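Local atomic coordinates of DUF305 domain-containing protein (Deinococcus radiodurans R1, PDB entry 3BT5), a protein that is of unknown function but folds as a bundle of antiparallel helices and belongs to the DUF305 family of the ferritin clan. Residues 33-38 / 45-50; 117-122 / 143-148. All blocks are in the same frame, centred on the assembly; numbering follows the deposited sequence. Where two conformers were deposited one is given.

In the fold
Both contacts join neighbouring antiparallel helices of one ferritin-like bundle. Interaction 1 pairs helix 11-37 with helix 41-68 close to the turn between them, its centre about 14 Å from that of the chain, whereas interaction 2 pairs helix 100-122 with helix 132-158, its centre about 8 Å from that of the chain. The two contact centres lie about 19 Å apart, and Ile50 of the first packs on Glu148 of the second. Each is partly buried and graded, with one small alanine methyl inside and a longer side chain at the solvent margin. Interaction 1 is wholly apolar, built from Met34, Leu35, Ala47 and Leu48; interaction 2 sets Ala118 and Val119 against the methylenes and polar ends of Gln145 and Arg146.

Interaction 1. Residues 33-38 / 45-50; sequences PMLERS and SLALDI
Leu35 and Leu48 meet across the first helical hairpin of the ferritin-like bundle, where the end of helix 11-37 runs antiparallel to the start of helix 41-68. The segment axes approach to 9.3 Å with 146° between their N-to-C directions, and the contact is purely apolar, without a hydrogen bond between 33-38 and 45-50. The two leucine side chains cross obliquely. Leu35 CD2 presses on the branch point of its partner, 3.5 Å from Leu48 CG, while Leu35 CD1 lies 3.9 Å from Leu48 CD2. In Leu48 the CG sits anti to the carbonyl carbon (chi1 -75°), which brings the branched end of this exposed residue toward Leu35, though its CB does not point that way. Leu35 also reaches the methyl of Ala47. On the buried side that methyl faces the base of Met34, whose chain then bends away at chi2 (-60°) to pack on Phe107 of helix 100-122. Polar bonds gather at the turn instead. Arg44 NH1 donates to the carbonyl oxygens of Leu35 and Ser38, tying the end of one helix to the beginning of the next, and Ser38 OG binds Glu104. At the backbone's nearest point, Met34 CB and Ala47 CB stand 4.0 Å apart.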
ATOM      1  N   PRO A  33       3.038 -13.036   4.978  1.00 19.34           N
ATOM      2  CA  PRO A  33       4.128 -14.024   5.060  1.00 18.45           C
ATOM      3  C   PRO A  33       5.276 -13.645   6.003  1.00 20.27           C
ATOM      4  O   PRO A  33       5.962 -14.530   6.522  1.00 21.77           O
ATOM      5  CB  PRO A  33       4.607 -14.156   3.602  1.00 20.83           C
ATOM      6  CG  PRO A  33       3.989 -13.039   2.864  1.00 20.54           C
ATOM      7  CD  PRO A  33       2.809 -12.549   3.601  1.00 19.27           C
ATOM      8  N   MET A  34       5.489 -12.358   6.258  1.00 19.70           N
ATOM      9  CA  MET A  34       6.518 -11.975   7.247  1.00 19.07           C
ATOM     10  C   MET A  34       6.105 -12.361   8.652  1.00 21.32           C
ATOM     11  O   MET A  34       6.929 -12.822   9.454  1.00 24.75           O
ATOM     12  CB  MET A  34       6.818 -10.477   7.205  1.00 20.48           C
ATOM     13  CG  MET A  34       7.483 -10.033   5.916  1.00 20.70           C
ATOM     14  SD  MET A  34       9.090 -10.864   5.606  1.00 22.07           S
ATOM     15  CE  MET A  34       8.594 -12.172   4.452  1.00 22.95           C
ATOM     16  N   LEU A  35       4.838 -12.148   8.970  1.00 21.81           N
ATOM     17  CA  LEU A  35       4.355 -12.513  10.302  1.00 25.52           C
ATOM     18  C   LEU A  35       4.343 -14.031  10.448  1.00 25.88           C
ATOM     19  O   LEU A  35       4.555 -14.559  11.546  1.00 28.56           O
ATOM     20  CB  LEU A  35       2.981 -11.904  10.568  1.00 27.61           C
ATOM     21  CG  LEU A  35       3.081 -10.378  10.547  1.00 32.07           C
ATOM     22  CD1 LEU A  35       1.711  -9.724  10.484  1.00 37.16           C
ATOM     23  CD2 LEU A  35       3.893  -9.920  11.762  1.00 34.10           C
ATOM     24  N   GLU A  36       4.147 -14.744   9.344  1.00 24.50           N
ATOM     25  CA  GLU A  36       4.153 -16.209   9.366  0.70 25.56           C
ATOM     26  C   GLU A  36       5.558 -16.798   9.462  1.00 26.33           C
ATOM     27  O   GLU A  36       5.768 -17.788  10.179  1.00 29.46           O
ATOM     28  CB  GLU A  36       3.439 -16.757   8.121  0.70 26.89           C
ATOM     29  CG  GLU A  36       3.472 -18.282   7.980  0.70 30.83           C
ATOM     30  CD  GLU A  36       2.681 -18.985   9.066  0.70 36.51           C
ATOM     31  OE1 GLU A  36       1.792 -18.341   9.668  0.70 40.78           O
ATOM     32  OE2 GLU A  36       2.946 -20.184   9.314  0.70 39.18           O
ATOM     33  N   ARG A  37       6.524 -16.188   8.772  1.00 23.20           N
ATOM     34  CA  ARG A  37       7.845 -16.809   8.558  1.00 24.64           C
ATOM     35  C   ARG A  37       9.073 -16.162   9.201  1.00 26.24           C
ATOM     36  O   ARG A  37      10.060 -16.845   9.496  1.00 28.84           O
ATOM     37  CB  ARG A  37       8.124 -16.896   7.047  1.00 22.94           C
ATOM     38  CG  ARG A  37       7.113 -17.686   6.264  1.00 22.72           C
ATOM     39  CD  ARG A  37       7.548 -17.789   4.775  1.00 21.22           C
ATOM     40  NE  ARG A  37       8.729 -18.663   4.613  1.00 20.18           N
ATOM     41  CZ  ARG A  37       9.666 -18.552   3.670  1.00 19.97           C
ATOM     42  NH1 ARG A  37       9.640 -17.574   2.754  1.00 19.52           N
ATOM     43  NH2 ARG A  37      10.661 -19.425   3.654  1.00 22.54           N
ATOM     44  N   SER A  38       9.057 -14.850   9.382  1.00 26.45           N
ATOM     45  CA  SER A  38      10.256 -14.173   9.859  1.00 28.62           C
ATOM     46  C   SER A  38      10.470 -14.421  11.338  1.00 27.92           C
ATOM     47  O   SER A  38       9.512 -14.461  12.120  1.00 30.57           O
ATOM     48  CB  SER A  38      10.200 -12.674   9.593  1.00 25.76           C
ATOM     49  OG  SER A  38      11.403 -12.052  10.011  1.00 27.49           O
ATOM     50  N   SER A  45       7.948  -6.509  13.526  1.00 25.77           N
ATOM     51  CA  SER A  45       7.423  -5.270  14.108  1.00 28.15           C
ATOM     52  C   SER A  45       7.018  -4.313  12.993  1.00 24.77           C
ATOM     53  O   SER A  45       5.944  -3.707  13.000  1.00 26.04           O
ATOM     54  CB  SER A  45       8.491  -4.596  14.975  1.00 27.97           C
ATOM     55  OG  SER A  45       8.712  -5.325  16.175  1.00 37.46           O
ATOM     56  N   LEU A  46       7.903  -4.179  12.024  1.00 25.39           N
ATOM     57  CA  LEU A  46       7.659  -3.302  10.913  1.00 22.94           C
ATOM     58  C   LEU A  46       6.448  -3.778  10.083  1.00 21.85           C
ATOM     59  O   LEU A  46       5.590  -2.967   9.692  1.00 22.59           O
ATOM     60  CB  LEU A  46       8.939  -3.210  10.089  1.00 25.15           C
ATOM     61  CG  LEU A  46       8.883  -2.316   8.857  1.00 25.91           C
ATOM     62  CD1 LEU A  46       8.454  -0.871   9.173  1.00 27.10           C
ATOM     63  CD2 LEU A  46      10.225  -2.368   8.143  1.00 29.64           C
ATOM     64  N   ALA A  47       6.362  -5.079   9.800  1.00 20.17           N
ATOM     65  CA  ALA A  47       5.232  -5.615   9.046  1.00 20.69           C
ATOM     66  C   ALA A  47       3.893  -5.337   9.752  1.00 19.94           C
ATOM     67  O   ALA A  47       2.906  -4.917   9.122  1.00 21.44           O
ATOM     68  CB  ALA A  47       5.431  -7.116   8.756  1.00 22.33           C
ATOM     69  N   LEU A  48       3.869  -5.531  11.070  1.00 22.11           N
ATOM     70  CA  LEU A  48       2.668  -5.256  11.852  1.00 22.14           C
ATOM     71  C   LEU A  48       2.248  -3.786  11.764  1.00 22.02           C
ATOM     72  O   LEU A  48       1.058  -3.453  11.578  1.00 24.14           O
ATOM     73  CB  LEU A  48       2.944  -5.610  13.330  1.00 27.06           C
ATOM     74  CG  LEU A  48       2.978  -7.095  13.672  1.00 33.77           C
ATOM     75  CD1 LEU A  48       3.747  -7.378  14.972  1.00 35.93           C
ATOM     76  CD2 LEU A  48       1.557  -7.617  13.758  1.00 36.37           C
ATOM     77  N   ASP A  49       3.229  -2.907  11.902  1.00 22.65           N
ATOM     78  CA  ASP A  49       2.971  -1.475  11.888  1.00 22.44           C
ATOM     79  C   ASP A  49       2.421  -1.051  10.531  1.00 20.21           C
ATOM     80  O   ASP A  49       1.506  -0.231  10.449  1.00 20.68           O
ATOM     81  CB  ASP A  49       4.245  -0.703  12.193  1.00 27.06           C
ATOM     82  CG  ASP A  49       4.653  -0.806  13.648  1.00 35.23           C
ATOM     83  OD1 ASP A  49       3.848  -1.296  14.465  1.00 40.67           O
ATOM     84  OD2 ASP A  49       5.780  -0.397  13.961  1.00 42.37           O
ATOM     85  N   ILE A  50       2.974  -1.617   9.455  1.00 18.74           N
ATOM     86  CA  ILE A  50       2.479  -1.234   8.135  1.00 17.90           C
ATOM     87  C   ILE A  50       1.064  -1.760   7.924  1.00 17.96           C
ATOM     88  O   ILE A  50       0.209  -1.079   7.341  1.00 18.67           O
ATOM     89  CB  ILE A  50       3.449  -1.735   7.027  1.00 19.32           C
ATOM     90  CG1 ILE A  50       4.801  -1.009   7.141  1.00 21.80           C
ATOM     91  CG2 ILE A  50       2.808  -1.573   5.642  1.00 19.94           C
ATOM     92  CD1 ILE A  50       5.935  -1.677   6.323  1.00 24.81           C
TER

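Interaction 2. Residues 117-122 / 143-148; sequences GAVAMT and VTQRGE
The second antiparallel helix pair of the bundle, formed by the end of helix 100-122 and the middle of helix 132-158, is joined here by Val119 and Ala118 packing on Gln145 and Arg146. The segment axes come within 9.5 Å with 153° between their N-to-C directions. Val119 divides its two methyls between the partners. Val119 CG2 lies 3.5 Å from Gln145 CB, the two side chains running alongside one another with opposite headings. In one of its two modelled conformers Arg146, extended from CG to NE, passes Val119 at about a right angle and brings Arg146 NH2 to 3.9 Å from Val119 CG1, so this contact is less certain. Gln145 is buried and bends at chi2 (-46°), turning its amide toward Ala118, with Gln145 NE2 3.6 Å from Ala118 CB; it also touches Gln54 of helix 41-68. Neighbouring residues extend the pairing into the bundle: the Glu148 carboxylate is hydrogen-bonded to His115 through OE1 and to Ser53 through OE2, linking three helices, and Ala118 also packs on His23. No hydrogen bond spans 117-122 and 143-148. Within the former, Thr122 OG1 donates back to the preceding turn, 2.8 Å from Ala118 O and tilted 33° from the carbonyl plane.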
ATOM      1  N   GLY A 117       4.842   3.806  -5.556  1.00 15.46           N
ATOM      2  CA  GLY A 117       3.731   3.919  -6.509  1.00 15.15           C
ATOM      3  C   GLY A 117       2.544   4.636  -5.888  1.00 14.48           C
ATOM      4  O   GLY A 117       1.908   5.473  -6.547  1.00 15.59           O
ATOM      5  N   ALA A 118       2.251   4.348  -4.619  1.00 14.17           N
ATOM      6  CA  ALA A 118       1.152   5.043  -3.919  1.00 15.16           C
ATOM      7  C   ALA A 118       1.426   6.551  -3.897  1.00 14.81           C
ATOM      8  O   ALA A 118       0.532   7.358  -4.179  1.00 15.84           O
ATOM      9  CB  ALA A 118       0.942   4.496  -2.493  1.00 16.42           C
ATOM     10  N   VAL A 119       2.653   6.943  -3.566  1.00 15.13           N
ATOM     11  CA  VAL A 119       2.948   8.380  -3.528  1.00 15.40           C
ATOM     12  C   VAL A 119       2.735   8.997  -4.916  1.00 15.83           C
ATOM     13  O   VAL A 119       2.148  10.082  -5.063  1.00 17.31           O
ATOM     14  CB  VAL A 119       4.383   8.623  -3.014  1.00 17.38           C
ATOM     15  CG1 VAL A 119       4.786  10.105  -3.178  1.00 19.10           C
ATOM     16  CG2 VAL A 119       4.456   8.233  -1.549  1.00 18.95           C
ATOM     17  N   ALA A 120       3.200   8.311  -5.944  1.00 16.83           N
ATOM     18  CA  ALA A 120       3.108   8.823  -7.309  1.00 17.02           C
ATOM     19  C   ALA A 120       1.655   8.935  -7.817  1.00 18.50           C
ATOM     20  O   ALA A 120       1.331   9.792  -8.643  1.00 23.56           O
ATOM     21  CB  ALA A 120       3.951   7.957  -8.231  1.00 19.54           C
ATOM     22  N   MET A 121       0.773   8.060  -7.332  1.00 17.37           N
ATOM     23  CA  MET A 121      -0.665   8.111  -7.634  0.50 17.30           C
ATOM     24  C   MET A 121      -1.334   9.270  -6.900  1.00 18.50           C
ATOM     25  O   MET A 121      -2.349   9.820  -7.341  1.00 21.42           O
ATOM     26  CB  MET A 121      -1.333   6.789  -7.203  0.50 16.34           C
ATOM     27  CG  MET A 121      -0.828   5.563  -7.980  0.50 14.99           C
ATOM     28  SD  MET A 121      -1.247   3.924  -7.352  0.50 16.28           S
ATOM     29  CE  MET A 121      -3.046   3.914  -7.429  0.50 20.75           C
ATOM     30  N   THR A 122      -0.772   9.624  -5.756  1.00 17.59           N
ATOM     31  CA  THR A 122      -1.454  10.530  -4.851  1.00 18.76           C
ATOM     32  C   THR A 122      -1.096  11.993  -5.040  1.00 19.86           C
ATOM     33  O   THR A 122      -1.951  12.875  -4.866  1.00 21.28           O
ATOM     34  CB  THR A 122      -1.242  10.070  -3.422  1.00 20.24           C
ATOM     35  OG1 THR A 122      -1.718   8.720  -3.315  1.00 19.26           O
ATOM     36  CG2 THR A 122      -1.995  10.941  -2.472  1.00 22.58           C
ATOM     37  N   VAL A 143       2.214  11.358   3.484  1.00 18.92           N
ATOM     38  CA  VAL A 143       3.041  11.459   4.689  1.00 20.28           C
ATOM     39  C   VAL A 143       3.377  10.066   5.246  1.00 19.45           C
ATOM     40  O   VAL A 143       4.529   9.760   5.576  1.00 21.69           O
ATOM     41  CB  VAL A 143       2.303  12.325   5.757  1.00 23.54           C
ATOM     42  CG1 VAL A 143       2.941  12.185   7.137  1.00 26.33           C
ATOM     43  CG2 VAL A 143       2.339  13.775   5.347  1.00 26.45           C
ATOM     44  N   THR A 144       2.355   9.232   5.368  1.00 21.42           N
ATOM     45  CA  THR A 144       2.527   7.920   5.953  1.00 23.00           C
ATOM     46  C   THR A 144       3.430   7.050   5.068  1.00 20.13           C
ATOM     47  O   THR A 144       4.336   6.348   5.574  1.00 22.01           O
ATOM     48  CB  THR A 144       1.158   7.266   6.191  1.00 28.12           C
ATOM     49  OG1 THR A 144       0.442   8.062   7.149  1.00 30.36           O
ATOM     50  CG2 THR A 144       1.324   5.848   6.728  1.00 32.47           C
ATOM     51  N   GLN A 145       3.216   7.103   3.755  1.00 18.97           N
ATOM     52  CA  GLN A 145       4.005   6.260   2.838  1.00 18.89           C
ATOM     53  C   GLN A 145       5.460   6.683   2.931  1.00 16.94           C
ATOM     54  O   GLN A 145       6.345   5.828   2.929  1.00 16.75           O
ATOM     55  CB  GLN A 145       3.620   6.460   1.356  1.00 22.15           C
ATOM     56  CG  GLN A 145       2.254   6.152   0.892  1.00 27.86           C
ATOM     57  CD  GLN A 145       1.825   4.874   1.412  1.00 24.17           C
ATOM     58  OE1 GLN A 145       1.101   4.823   2.406  1.00 36.95           O
ATOM     59  NE2 GLN A 145       2.272   3.784   0.771  1.00 24.13           N
ATOM     60  N   ARG A 146       5.702   7.992   2.941  1.00 17.03           N
ATOM     61  CA  ARG A 146       7.069   8.473   2.944  0.70 17.48           C
ATOM     62  C   ARG A 146       7.776   8.120   4.255  1.00 16.79           C
ATOM     63  O   ARG A 146       8.956   7.782   4.235  1.00 19.06           O
ATOM     64  CB  ARG A 146       7.123   9.981   2.642  0.70 19.53           C
ATOM     65  CG  ARG A 146       6.886  10.316   1.163  0.70 23.14           C
ATOM     66  CD  ARG A 146       6.917  11.831   0.870  0.70 25.45           C
ATOM     67  NE  ARG A 146       6.962  12.098  -0.571  0.70 29.26           N
ATOM     68  CZ  ARG A 146       6.686  13.279  -1.131  0.70 26.18           C
ATOM     69  NH1 ARG A 146       6.291  14.287  -0.376  0.70 35.40           N
ATOM     70  NH2 ARG A 146       6.754  13.429  -2.443  0.70 36.48           N
ATOM     71  N   GLY A 147       7.062   8.193   5.381  1.00 18.21           N
ATOM     72  CA  GLY A 147       7.654   7.762   6.647  1.00 18.68           C
ATOM     73  C   GLY A 147       8.037   6.289   6.589  1.00 17.15           C
ATOM     74  O   GLY A 147       9.133   5.899   6.989  1.00 17.81           O
ATOM     75  N   GLU A 148       7.126   5.456   6.093  1.00 16.59           N
ATOM     76  CA  GLU A 148       7.392   4.018   6.054  1.00 16.37           C
ATOM     77  C   GLU A 148       8.520   3.663   5.076  1.00 15.07           C
ATOM     78  O   GLU A 148       9.319   2.767   5.355  1.00 16.54           O
ATOM     79  CB  GLU A 148       6.106   3.252   5.745  1.00 18.26           C
ATOM     80  CG  GLU A 148       5.134   3.356   6.926  1.00 18.96           C
ATOM     81  CD  GLU A 148       3.792   2.670   6.712  1.00 20.23           C
ATOM     82  OE1 GLU A 148       3.471   2.205   5.584  1.00 22.59           O
ATOM     83  OE2 GLU A 148       3.041   2.591   7.718  1.00 23.84           O
TER